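Hypothetical protein UNP Q5LQD5_SILPO (Silicibacter pomeroyi, PDB 2IMH) is of unknown function, but has a four-layer alpha-beta-beta-alpha sandwich that probably resembles the Ntn-hydrolase fold. Local coordinates at residues F5-H10 with V110-G115; G15-A20 with A39-S44; L26-W31 with S165-V170; V32-L37 with W53-L58; Q85-D90 with I116-M121. All blocks are in the same frame, centred on the assembly; numbering follows the deposited sequence. Where two conformers were deposited one is given.

How the contacts relate
Two antiparallel sheets stacked face to face, with helices outside both, set the plan that the five contacts illustrate. Contact 1 is an in-sheet pairing of the six-stranded layer; contacts 2 and 5 join that layer to the four-stranded one, their centres about 11 Å apart. Contact 4 lays helix 51-62 on the outside of the smaller sheet, about 8 Å from contact 2 between centres, and contact 3 seats a helix that connects the sheets. Backbone bonds knit neighbours together: I7 N lies 2.9 Å from A20 O between contacts 1 and 2, and A43 N 2.9 Å from A87 O between contacts 2 and 5. No ligand or established active site is known to anchor the set.

Contact 1 (F5-H10 with V110-G115); sequences FSILAH and VTFASG
The tip of the beta hairpin formed by strands 108-112 and 115-120 docks beside strand 4-11, with A9 opposite G115 as an antiparallel non-hydrogen-bonded pair. Two-residue A113-S114 makes the turn, closed by reciprocal backbone bonds between F112 and G115. Just before the hairpin's second strand begins, H10 N donates to S114 O at 2.9 Å, with 165° at the hydrogen. Two bent CA-H...O contacts are secondary to this bond: A9 CA lies 3.2 Å from S114 O, and G115 CA 3.1 Å from L8 O, so the chains sit close at the glycine. Water 1, 2.7 Å from H10 O, also reaches S114 OG, a less certain link because S114 has two conformers.

The apolar part is carried by F112 and I7. With chi1 at 53°, the ring of F112 stands between its own backbone N and carbonyl carbon and folds back over the hairpin, with G115 C against one face, 3.4 Å from the ring plane and offset toward the rim. Its far atom CZ then meets I7 CD1 at 3.6 Å, the two side chains crossing at about a right angle. F135 of helix 126-137 meets the same ring. An aromatic folded over a cross-strand glycine recalls the aromatic rescue of glycine in antiparallel sheets, here at the edge of the helix-covered six-stranded layer.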
# COMPACT_ATOMS: atom_id res chain seq x y z
N PHE A 5 -9.45 -4.39 2.15
CA PHE A 5 -9.12 -4.02 0.77
C PHE A 5 -7.80 -3.28 0.73
O PHE A 5 -7.46 -2.59 1.69
CB PHE A 5 -10.24 -3.24 0.05
CG PHE A 5 -10.86 -2.14 0.87
CD1 PHE A 5 -10.20 -0.92 1.06
CD2 PHE A 5 -12.13 -2.31 1.41
CE1 PHE A 5 -10.80 0.11 1.79
CE2 PHE A 5 -12.74 -1.30 2.15
CZ PHE A 5 -12.06 -0.08 2.34
N SER A 6 -7.05 -3.50 -0.35
CA SER A 6 -5.75 -2.84 -0.52
C SER A 6 -5.49 -2.49 -1.98
O SER A 6 -6.02 -3.13 -2.89
CB SER A 6 -4.61 -3.71 0.02
OG SER A 6 -4.46 -4.91 -0.72
N ILE A 7 -4.68 -1.47 -2.19
CA ILE A 7 -4.35 -1.07 -3.55
C ILE A 7 -2.85 -0.83 -3.59
O ILE A 7 -2.31 -0.26 -2.65
CB ILE A 7 -5.12 0.20 -3.99
CG1 ILE A 7 -4.82 0.51 -5.46
CG2 ILE A 7 -4.88 1.39 -3.05
CD1 ILE A 7 -5.89 1.33 -6.11
N LEU A 8 -2.20 -1.35 -4.63
CA LEU A 8 -0.79 -1.07 -4.92
C LEU A 8 -0.73 -0.29 -6.22
O LEU A 8 -1.48 -0.59 -7.15
CB LEU A 8 0.03 -2.35 -5.06
CG LEU A 8 -0.09 -3.38 -3.93
CD1 LEU A 8 0.65 -4.68 -4.27
CD2 LEU A 8 0.38 -2.77 -2.62
N ALA A 9 0.17 0.68 -6.31
CA ALA A 9 0.27 1.45 -7.54
C ALA A 9 1.66 2.02 -7.75
O ALA A 9 2.40 2.21 -6.80
CB ALA A 9 -0.76 2.60 -7.55
N HIS A 10 1.96 2.28 -9.02
CA HIS A 10 3.17 2.96 -9.47
C HIS A 10 2.76 4.35 -9.98
O HIS A 10 1.69 4.50 -10.59
CB HIS A 10 3.81 2.09 -10.58
CG HIS A 10 4.83 2.78 -11.45
ND1 HIS A 10 5.92 3.44 -10.93
CD2 HIS A 10 4.98 2.79 -12.79
CE1 HIS A 10 6.66 3.90 -11.93
NE2 HIS A 10 6.11 3.52 -13.07
N VAL A 110 -8.37 -6.94 -8.93
CA VAL A 110 -8.55 -6.17 -10.16
C VAL A 110 -7.22 -5.50 -10.54
O VAL A 110 -6.71 -4.67 -9.79
CB VAL A 110 -9.63 -5.06 -9.99
CG1 VAL A 110 -9.77 -4.24 -11.25
CG2 VAL A 110 -11.00 -5.66 -9.58
N THR A 111 -6.63 -5.86 -11.69
CA THR A 111 -5.44 -5.13 -12.14
C THR A 111 -5.90 -3.93 -12.96
O THR A 111 -7.00 -3.93 -13.52
CB THR A 111 -4.52 -6.00 -13.01
OG1 THR A 111 -5.25 -6.42 -14.17
CG2 THR A 111 -4.03 -7.22 -12.20
N PHE A 112 -5.06 -2.90 -13.02
CA PHE A 112 -5.38 -1.72 -13.82
C PHE A 112 -4.04 -1.16 -14.30
O PHE A 112 -3.01 -1.68 -13.92
CB PHE A 112 -6.20 -0.70 -13.01
CG PHE A 112 -5.58 -0.33 -11.69
CD1 PHE A 112 -4.69 0.73 -11.61
CD2 PHE A 112 -5.90 -1.04 -10.53
CE1 PHE A 112 -4.11 1.10 -10.38
CE2 PHE A 112 -5.32 -0.69 -9.30
CZ PHE A 112 -4.43 0.37 -9.22
N ALA A 113 -4.02 -0.19 -15.20
CA ALA A 113 -2.75 0.08 -15.93
C ALA A 113 -1.49 0.13 -15.05
O ALA A 113 -0.43 -0.42 -15.41
CB ALA A 113 -2.87 1.34 -16.76
N SER A 114 -1.60 0.77 -13.89
CA SER A 114 -0.44 1.06 -13.06
C SER A 114 -0.56 0.50 -11.65
O SER A 114 -0.07 1.11 -10.70
CB SER A 114 -0.24 2.57 -12.98
OG SER A 114 -1.31 3.16 -12.26
N GLY A 115 -1.19 -0.66 -11.51
CA GLY A 115 -1.41 -1.23 -10.18
C GLY A 115 -2.40 -2.36 -10.06
O GLY A 115 -2.78 -2.97 -11.07
O HOH W 1 -0.60 5.80 -11.27

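Contact 2 (G15-A20 with A39-S44); sequences GAIGGA and AGMSAS
Strands 16-20 and 40-44 run nearly parallel, 8° apart, with axes approaching to 6.9 Å although they belong to different sheets, and I17, G18 and G19 meet G40 and M41 across that gap. Such a spacing is short for stacked sheets; G19, whose missing CB would point at M41 CE, is consistent with it, while G18 offers the face of its peptide. M41, a selenomethionine here, supplies what fills the gap. Its chain starts toward strand 16-20 and then bends at both chi2 (-69°) and chi3 (-54°), which lays the end of the side chain flat along the glycine backbone. The terminal CE sits squarely over the face of the G18-G19 peptide, 3.5 Å from G18 C and 3.6 Å from G19 N, while SE stays 3.9 Å from G18 CA.

I17 comes from the other side of the gap and stands beside M41, with I17 CB 3.9 Å from M41 CG and I17 CG1 4.0 Å from M41 SE. Its outer methyl, CD1, reaches past the selenomethionine to G40 O at 3.6 Å. G40 belongs to a classic beta bulge at the start of strand 40-45, where A39 and G40 both face D36 of strand 33-36. L8, L169 and M89 also touch M41.

The backbone bonds of these residues run within their own sheets: I17 with L171, G18 with A9, M41 with M89. What holds the layers together here is therefore dispersion and close fit, an apolar side chain laid on bare peptide.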
# COMPACT_ATOMS: atom_id res chain seq x y z
N GLY A 15 8.21 7.87 -10.59
CA GLY A 15 8.84 6.60 -10.31
C GLY A 15 8.54 6.17 -8.89
O GLY A 15 9.00 5.11 -8.45
N ALA A 16 7.75 6.97 -8.17
CA ALA A 16 7.31 6.55 -6.82
C ALA A 16 6.49 5.27 -6.93
O ALA A 16 5.83 5.03 -7.94
CB ALA A 16 6.50 7.62 -6.14
N ILE A 17 6.55 4.48 -5.87
CA ILE A 17 5.69 3.30 -5.73
C ILE A 17 4.94 3.44 -4.41
O ILE A 17 5.42 4.10 -3.48
CB ILE A 17 6.50 1.98 -5.80
CG1 ILE A 17 7.62 1.93 -4.74
CG2 ILE A 17 7.01 1.77 -7.24
CD1 ILE A 17 8.33 0.56 -4.64
N GLY A 18 3.76 2.86 -4.33
CA GLY A 18 3.03 2.95 -3.08
C GLY A 18 1.88 2.00 -2.94
O GLY A 18 1.59 1.21 -3.83
N GLY A 19 1.23 2.07 -1.79
CA GLY A 19 0.05 1.26 -1.54
C GLY A 19 -0.75 1.85 -0.40
O GLY A 19 -0.24 2.71 0.35
N ALA A 20 -1.99 1.40 -0.28
CA ALA A 20 -2.85 1.83 0.81
C ALA A 20 -3.81 0.72 1.13
O ALA A 20 -4.14 -0.08 0.26
CB ALA A 20 -3.58 3.08 0.44
N ALA A 39 12.62 -3.40 -5.74
CA ALA A 39 11.79 -4.57 -5.98
C ALA A 39 10.39 -4.23 -6.51
O ALA A 39 9.95 -4.74 -7.57
CB ALA A 39 11.67 -5.39 -4.68
N GLY A 40 9.67 -3.39 -5.78
CA GLY A 40 8.24 -3.17 -6.05
C GLY A 40 7.45 -3.15 -4.75
O GLY A 40 8.01 -2.86 -3.68
N MSE A 41 6.15 -3.46 -4.83
CA MSE A 41 5.24 -3.39 -3.68
C MSE A 41 4.56 -4.74 -3.47
O MSE A 41 4.35 -5.49 -4.43
CB MSE A 41 4.14 -2.35 -3.94
CG MSE A 41 4.60 -0.91 -4.03
SE MSE A 41 5.22 -0.14 -2.33
CE MSE A 41 3.62 -0.53 -1.22
N SER A 42 4.16 -5.00 -2.23
CA SER A 42 3.34 -6.18 -1.97
C SER A 42 2.25 -5.90 -0.94
O SER A 42 2.41 -5.03 -0.08
CB SER A 42 4.20 -7.36 -1.50
OG SER A 42 4.83 -7.10 -0.27
N ALA A 43 1.14 -6.64 -1.06
CA ALA A 43 0.05 -6.55 -0.10
C ALA A 43 -0.24 -7.98 0.29
O ALA A 43 -0.69 -8.76 -0.55
CB ALA A 43 -1.20 -5.91 -0.75
N SER A 44 0.05 -8.35 1.54
CA SER A 44 -0.15 -9.73 1.98
C SER A 44 -1.26 -9.73 3.03
O SER A 44 -1.13 -9.07 4.07
CB SER A 44 1.16 -10.31 2.52
OG SER A 44 0.98 -11.63 3.02

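Contact 3 (L26-W31 with S165-V170); sequences LCVGGW and SAAMLV
The polar part centres on V28 N, at the opening turn of helix 28-32, which donates to S165 OG of strand 165-172 at 3.1 Å, with 156° at the hydrogen. Since C27 occupies the N-cap position, the hydroxyl of a remote strand serves an N-H that the helix itself cannot use. The serine is a junction, for S165 OG also bonds to S25 O and, weakly, to T23 OG1. One residue on, G29 N donates to water 2 at 2.9 Å; A166 O lies 3.2 Å from that water, but is one of several acceptors competing for its protons.

The van der Waals part rests on V28 and A167. A chi1 of 62° puts V28 CG1 between its backbone N and carbonyl carbon and aims this branch at the strand, where it meets S165 OG at 3.2 Å and A166 N at 3.5 Å. A167 CB is farther from it, at 4.2 Å. Beyond the valine, A167 CB presses directly against G29 CA at 3.4 Å, an approach possible because the helix shows bare backbone there. V28 is flanked besides by A21 and T23 of strand 16-23.

Helix 28-32 thus rests on the inner strands of the six-stranded sheet before the chain enters strand 33-36 of the other layer. It forms one of the connections between the two sheets of an alpha-beta-beta-alpha sandwich.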
# COMPACT_ATOMS: atom_id res chain seq x y z
N LEU A 26 -7.24 -4.50 13.39
CA LEU A 26 -6.14 -3.61 13.84
C LEU A 26 -4.93 -3.67 12.91
O LEU A 26 -4.70 -4.67 12.25
CB LEU A 26 -5.68 -4.02 15.23
CG LEU A 26 -6.77 -4.18 16.30
CD1 LEU A 26 -6.11 -4.54 17.62
CD2 LEU A 26 -7.65 -2.91 16.44
N CYS A 27 -4.15 -2.59 12.91
CA CYS A 27 -2.78 -2.66 12.43
C CYS A 27 -2.64 -3.10 10.97
O CYS A 27 -1.66 -3.75 10.62
CB CYS A 27 -1.95 -3.59 13.32
SG CYS A 27 -1.88 -3.10 15.08
N VAL A 28 -3.60 -2.75 10.11
CA VAL A 28 -3.47 -3.10 8.69
C VAL A 28 -2.10 -2.75 8.09
O VAL A 28 -1.54 -3.53 7.32
CB VAL A 28 -4.60 -2.52 7.81
CG1 VAL A 28 -4.59 -0.98 7.84
CG2 VAL A 28 -4.51 -3.06 6.37
N GLY A 29 -1.56 -1.57 8.41
CA GLY A 29 -0.25 -1.20 7.84
C GLY A 29 0.85 -2.20 8.19
O GLY A 29 1.69 -2.52 7.36
N GLY A 30 0.82 -2.69 9.42
CA GLY A 30 1.80 -3.65 9.91
C GLY A 30 1.66 -5.01 9.26
O GLY A 30 2.65 -5.67 8.95
N TRP A 31 0.42 -5.42 9.02
CA TRP A 31 0.16 -6.75 8.48
C TRP A 31 0.43 -6.80 6.99
O TRP A 31 1.07 -7.74 6.48
CB TRP A 31 -1.28 -7.20 8.75
CG TRP A 31 -1.51 -7.64 10.18
CD1 TRP A 31 -2.23 -6.98 11.14
CD2 TRP A 31 -1.01 -8.83 10.79
NE1 TRP A 31 -2.21 -7.71 12.33
CE2 TRP A 31 -1.46 -8.84 12.14
CE3 TRP A 31 -0.24 -9.91 10.33
CZ2 TRP A 31 -1.15 -9.88 13.04
CZ3 TRP A 31 0.08 -10.95 11.24
CH2 TRP A 31 -0.38 -10.92 12.57
N SER A 165 -8.84 0.14 10.98
CA SER A 165 -7.46 0.61 10.69
C SER A 165 -7.26 0.94 9.22
O SER A 165 -7.94 0.41 8.33
CB SER A 165 -6.42 -0.39 11.18
OG SER A 165 -6.44 -1.61 10.42
N ALA A 166 -6.31 1.83 8.95
CA ALA A 166 -5.98 2.23 7.58
C ALA A 166 -4.51 2.59 7.55
O ALA A 166 -3.93 2.96 8.58
CB ALA A 166 -6.83 3.44 7.15
N ALA A 167 -3.89 2.45 6.38
CA ALA A 167 -2.49 2.81 6.22
C ALA A 167 -2.14 3.16 4.79
O ALA A 167 -2.85 2.78 3.84
CB ALA A 167 -1.60 1.69 6.69
N MSE A 168 -1.00 3.84 4.65
CA MSE A 168 -0.43 4.15 3.35
C MSE A 168 1.07 3.99 3.46
O MSE A 168 1.66 4.20 4.53
CB MSE A 168 -0.76 5.58 2.92
CG MSE A 168 -0.46 5.88 1.45
SE MSE A 168 -1.38 7.49 0.80
CE MSE A 168 -3.18 6.81 1.06
N LEU A 169 1.69 3.61 2.34
CA LEU A 169 3.13 3.49 2.28
C LEU A 169 3.54 3.99 0.91
O LEU A 169 3.06 3.46 -0.10
CB LEU A 169 3.54 2.02 2.46
CG LEU A 169 5.04 1.75 2.30
CD1 LEU A 169 5.79 2.44 3.44
CD2 LEU A 169 5.37 0.24 2.25
N VAL A 170 4.42 4.98 0.87
CA VAL A 170 4.90 5.51 -0.41
C VAL A 170 6.40 5.70 -0.38
O VAL A 170 6.95 6.25 0.59
CB VAL A 170 4.21 6.84 -0.80
CG1 VAL A 170 4.82 7.43 -2.11
CG2 VAL A 170 2.68 6.63 -0.95
O HOH W 2 -2.45 0.61 10.10

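Contact 4 (V32-L37 with W53-L58); sequences VLRGDL and WGEEVL
R34 lies along the flank of helix 51-62 at G54 and E55, where that helix covers the outer face of the four-stranded sheet in the alpha-beta-beta-alpha sandwich. Strand 33-36 and helix segment 53-58 are roughly aligned, with a crossing angle of -22° and axes 8.5 Å apart, and G54 lets the arginine come right up to the helix backbone. The aliphatic part does the touching: the chain is extended from CG to NE, and R34 CD rests 3.7 Å from G54 C. Beyond it, chi4 of 83° twists the guanidinium out of line with the chain, so that NH1 stands near G54 CA, while R34 NH1 bonds to W31 O, back in the preceding helix.

E55 passes R34 at a slant. Its CG packs on R34 CD at 3.9 Å, but its carboxylate plane is turned 75° from the guanidinium, and R34 NE stays 4.6 Å from E55 OE2, beyond a salt bridge. Water 3 fills the interval. Lying in the plane of the guanidinium at its edge, it accepts from R34 NE at 2.8 Å and donates to E55 OE2 at 2.7 Å, so one water bridges the two groups on the exposed side. The charge of D36, next but one along the strand, is met by a salt bridge from D36 OD2 to R62 of the same helix.

On the buried side the contact is a methyl, L58 CD1, lying 4.0 Å from R34 CB and 3.8 Å from G35 N.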
# COMPACT_ATOMS: atom_id res chain seq x y z
N VAL A 32 -0.06 -5.78 6.28
CA VAL A 32 -0.34 -5.94 4.85
C VAL A 32 0.69 -5.32 3.91
O VAL A 32 1.08 -5.96 2.92
CB VAL A 32 -1.73 -5.37 4.50
CG1 VAL A 32 -1.93 -5.39 3.00
CG2 VAL A 32 -2.82 -6.18 5.20
N LEU A 33 1.14 -4.11 4.23
CA LEU A 33 1.83 -3.33 3.21
C LEU A 33 3.33 -3.37 3.37
O LEU A 33 3.84 -3.05 4.44
CB LEU A 33 1.36 -1.87 3.23
CG LEU A 33 -0.08 -1.56 2.79
CD1 LEU A 33 -0.38 -0.08 3.09
CD2 LEU A 33 -0.33 -1.90 1.30
N ARG A 34 4.02 -3.76 2.29
CA ARG A 34 5.49 -3.75 2.23
C ARG A 34 5.97 -3.25 0.87
O ARG A 34 5.24 -3.34 -0.12
CB ARG A 34 6.07 -5.14 2.49
CG ARG A 34 5.89 -5.63 3.91
CD ARG A 34 6.10 -7.12 4.01
NE ARG A 34 5.65 -7.53 5.34
CZ ARG A 34 4.38 -7.79 5.65
NH1 ARG A 34 3.42 -7.77 4.71
NH2 ARG A 34 4.08 -8.13 6.91
N GLY A 35 7.20 -2.77 0.81
CA GLY A 35 7.74 -2.25 -0.43
C GLY A 35 9.22 -1.99 -0.37
O GLY A 35 9.80 -1.88 0.71
N ASP A 36 9.84 -1.95 -1.55
CA ASP A 36 11.27 -1.66 -1.64
C ASP A 36 11.55 -1.12 -3.03
O ASP A 36 11.11 -1.70 -4.04
CB ASP A 36 12.10 -2.92 -1.37
CG ASP A 36 13.57 -2.63 -1.10
OD1 ASP A 36 14.15 -1.73 -1.74
OD2 ASP A 36 14.14 -3.32 -0.22
N LEU A 37 12.23 0.02 -3.08
CA LEU A 37 12.56 0.66 -4.35
C LEU A 37 13.46 -0.20 -5.24
O LEU A 37 13.61 0.09 -6.44
CB LEU A 37 13.18 2.03 -4.11
CG LEU A 37 12.24 3.09 -3.54
CD1 LEU A 37 13.07 4.25 -3.04
CD2 LEU A 37 11.25 3.55 -4.61
N TRP A 53 4.98 -14.20 3.17
CA TRP A 53 4.60 -14.01 1.78
C TRP A 53 4.94 -12.59 1.33
O TRP A 53 5.44 -12.39 0.23
CB TRP A 53 3.11 -14.20 1.65
CG TRP A 53 2.68 -15.63 1.47
CD1 TRP A 53 3.40 -16.76 1.75
CD2 TRP A 53 1.39 -16.06 1.04
NE1 TRP A 53 2.64 -17.88 1.46
CE2 TRP A 53 1.40 -17.48 1.04
CE3 TRP A 53 0.23 -15.38 0.64
CZ2 TRP A 53 0.28 -18.23 0.65
CZ3 TRP A 53 -0.88 -16.13 0.25
CH2 TRP A 53 -0.83 -17.55 0.25
N GLY A 54 4.66 -11.62 2.20
CA GLY A 54 4.83 -10.20 1.83
C GLY A 54 6.29 -9.86 1.57
O GLY A 54 6.61 -9.08 0.68
N GLU A 55 7.17 -10.42 2.39
CA GLU A 55 8.60 -10.17 2.26
C GLU A 55 9.19 -10.99 1.10
O GLU A 55 9.94 -10.48 0.27
CB GLU A 55 9.32 -10.54 3.56
CG GLU A 55 8.91 -9.69 4.77
CD GLU A 55 9.62 -10.08 6.07
OE1 GLU A 55 10.27 -11.15 6.12
OE2 GLU A 55 9.54 -9.29 7.05
N GLU A 56 8.87 -12.29 1.07
CA GLU A 56 9.46 -13.17 0.08
C GLU A 56 9.10 -12.81 -1.36
O GLU A 56 9.95 -12.89 -2.26
CB GLU A 56 9.10 -14.63 0.39
CG GLU A 56 9.79 -15.06 1.67
CD GLU A 56 9.50 -16.49 2.08
OE1 GLU A 56 8.98 -17.26 1.24
OE2 GLU A 56 9.81 -16.84 3.24
N VAL A 57 7.86 -12.39 -1.59
CA VAL A 57 7.47 -12.01 -2.97
C VAL A 57 8.31 -10.86 -3.50
O VAL A 57 8.63 -10.83 -4.69
CB VAL A 57 5.94 -11.75 -3.09
CG1 VAL A 57 5.56 -10.38 -2.57
CG2 VAL A 57 5.46 -11.95 -4.51
N LEU A 58 8.69 -9.92 -2.62
CA LEU A 58 9.58 -8.82 -3.02
C LEU A 58 10.97 -9.34 -3.43
O LEU A 58 11.56 -8.88 -4.41
CB LEU A 58 9.70 -7.79 -1.89
CG LEU A 58 8.41 -7.01 -1.58
CD1 LEU A 58 8.63 -6.07 -0.40
CD2 LEU A 58 7.89 -6.22 -2.79
O HOH W 3 8.12 -7.03 6.65

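Contact 5 (Q85-D90 with I116-M121); sequences QLAAMD and IASGNM
At the tight end, Q85 pushes its amide against G119 and N120. The side chain is extended beyond CG, which is anti to the backbone N (chi1 179°), and so spans the gap between strands to use both ends of the amide. Q85 OE1 accepts from N120 ND2 at 2.9 Å. Q85 NE2 donates to G119 O at 3.0 Å; this donor stands above the carbonyl plane, 55° out of it, although the oxygen lies in the plane of the glutamine amide. Q85 OE1 also bonds to Q45 NE2, and Q85 NE2 to T99 OG1; these second bonds should fix the amide's rotation and satisfy it in a buried place.

The strands belong to the two facing sheets of the sandwich and run antiparallel, at 170°, with axes 7.9 Å apart. Further along, the fit is looser, with no polar bond between the two strands. A87 CB has S118 OG, a weak partner of S6 OG, at 3.8 Å and I116 CG2 at 4.1 Å, grazing contacts rather than interlocked ones. This side is no more open to solvent: L8 packs on both A87 and I116, while the end of selenomethionine M89 turns away from strand 116-120 toward H10.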
# COMPACT_ATOMS: atom_id res chain seq x y z
N GLN A 85 -4.07 -14.37 0.86
CA GLN A 85 -4.27 -13.61 -0.36
C GLN A 85 -3.03 -12.72 -0.52
O GLN A 85 -2.53 -12.18 0.46
CB GLN A 85 -5.52 -12.74 -0.23
CG GLN A 85 -5.82 -11.88 -1.44
CD GLN A 85 -7.15 -11.16 -1.34
OE1 GLN A 85 -7.47 -10.55 -0.32
NE2 GLN A 85 -7.93 -11.20 -2.42
N LEU A 86 -2.53 -12.61 -1.74
CA LEU A 86 -1.27 -11.91 -2.00
C LEU A 86 -1.33 -11.13 -3.30
O LEU A 86 -1.83 -11.63 -4.31
CB LEU A 86 -0.11 -12.92 -2.07
CG LEU A 86 1.30 -12.33 -2.28
CD1 LEU A 86 1.68 -11.45 -1.08
CD2 LEU A 86 2.34 -13.43 -2.50
N ALA A 87 -0.82 -9.91 -3.28
CA ALA A 87 -0.75 -9.11 -4.49
C ALA A 87 0.64 -8.50 -4.53
O ALA A 87 1.23 -8.18 -3.48
CB ALA A 87 -1.79 -8.02 -4.47
N ALA A 88 1.19 -8.37 -5.72
CA ALA A 88 2.54 -7.84 -5.85
C ALA A 88 2.64 -7.06 -7.13
O ALA A 88 2.03 -7.44 -8.14
CB ALA A 88 3.57 -8.97 -5.86
N MSE A 89 3.45 -6.01 -7.12
CA MSE A 89 3.59 -5.17 -8.29
C MSE A 89 5.06 -4.82 -8.46
O MSE A 89 5.73 -4.55 -7.48
CB MSE A 89 2.77 -3.87 -8.11
CG MSE A 89 2.86 -2.92 -9.29
SE MSE A 89 2.48 -1.07 -8.76
CE MSE A 89 4.12 -0.71 -7.76
N ASP A 90 5.56 -4.84 -9.69
CA ASP A 90 6.97 -4.53 -9.93
C ASP A 90 7.17 -3.04 -10.17
O ASP A 90 6.21 -2.27 -10.11
CB ASP A 90 7.59 -5.40 -11.05
CG ASP A 90 7.17 -4.99 -12.48
OD1 ASP A 90 6.53 -3.93 -12.69
OD2 ASP A 90 7.51 -5.78 -13.40
N ILE A 116 -2.82 -2.63 -8.83
CA ILE A 116 -3.68 -3.78 -8.54
C ILE A 116 -4.43 -3.53 -7.23
O ILE A 116 -3.85 -3.06 -6.25
CB ILE A 116 -2.88 -5.12 -8.50
CG1 ILE A 116 -3.81 -6.34 -8.36
CG2 ILE A 116 -1.82 -5.13 -7.38
CD1 ILE A 116 -3.09 -7.66 -8.62
N ALA A 117 -5.73 -3.81 -7.25
CA ALA A 117 -6.56 -3.73 -6.07
C ALA A 117 -6.93 -5.17 -5.69
O ALA A 117 -7.16 -5.99 -6.58
CB ALA A 117 -7.82 -2.96 -6.41
N SER A 118 -6.96 -5.48 -4.39
CA SER A 118 -7.40 -6.82 -3.94
C SER A 118 -8.11 -6.73 -2.60
O SER A 118 -7.89 -5.80 -1.84
CB SER A 118 -6.24 -7.80 -3.87
OG SER A 118 -5.22 -7.37 -2.97
N GLY A 119 -8.96 -7.69 -2.31
CA GLY A 119 -9.65 -7.64 -1.03
C GLY A 119 -10.40 -8.92 -0.75
O GLY A 119 -10.49 -9.79 -1.61
N ASN A 120 -10.93 -9.01 0.47
CA ASN A 120 -11.74 -10.15 0.86
C ASN A 120 -12.73 -9.73 1.94
O ASN A 120 -12.63 -8.64 2.51
CB ASN A 120 -10.88 -11.35 1.31
CG ASN A 120 -10.02 -11.03 2.54
OD1 ASN A 120 -10.43 -11.26 3.67
ND2 ASN A 120 -8.81 -10.50 2.30
N MSE A 121 -13.70 -10.61 2.21
CA MSE A 121 -14.82 -10.26 3.08
C MSE A 121 -15.50 -8.95 2.63
O MSE A 121 -15.91 -8.13 3.46
CB MSE A 121 -14.33 -10.18 4.54
CG MSE A 121 -15.42 -10.01 5.59
SE MSE A 121 -16.77 -11.42 5.53
CE MSE A 121 -18.17 -10.49 4.54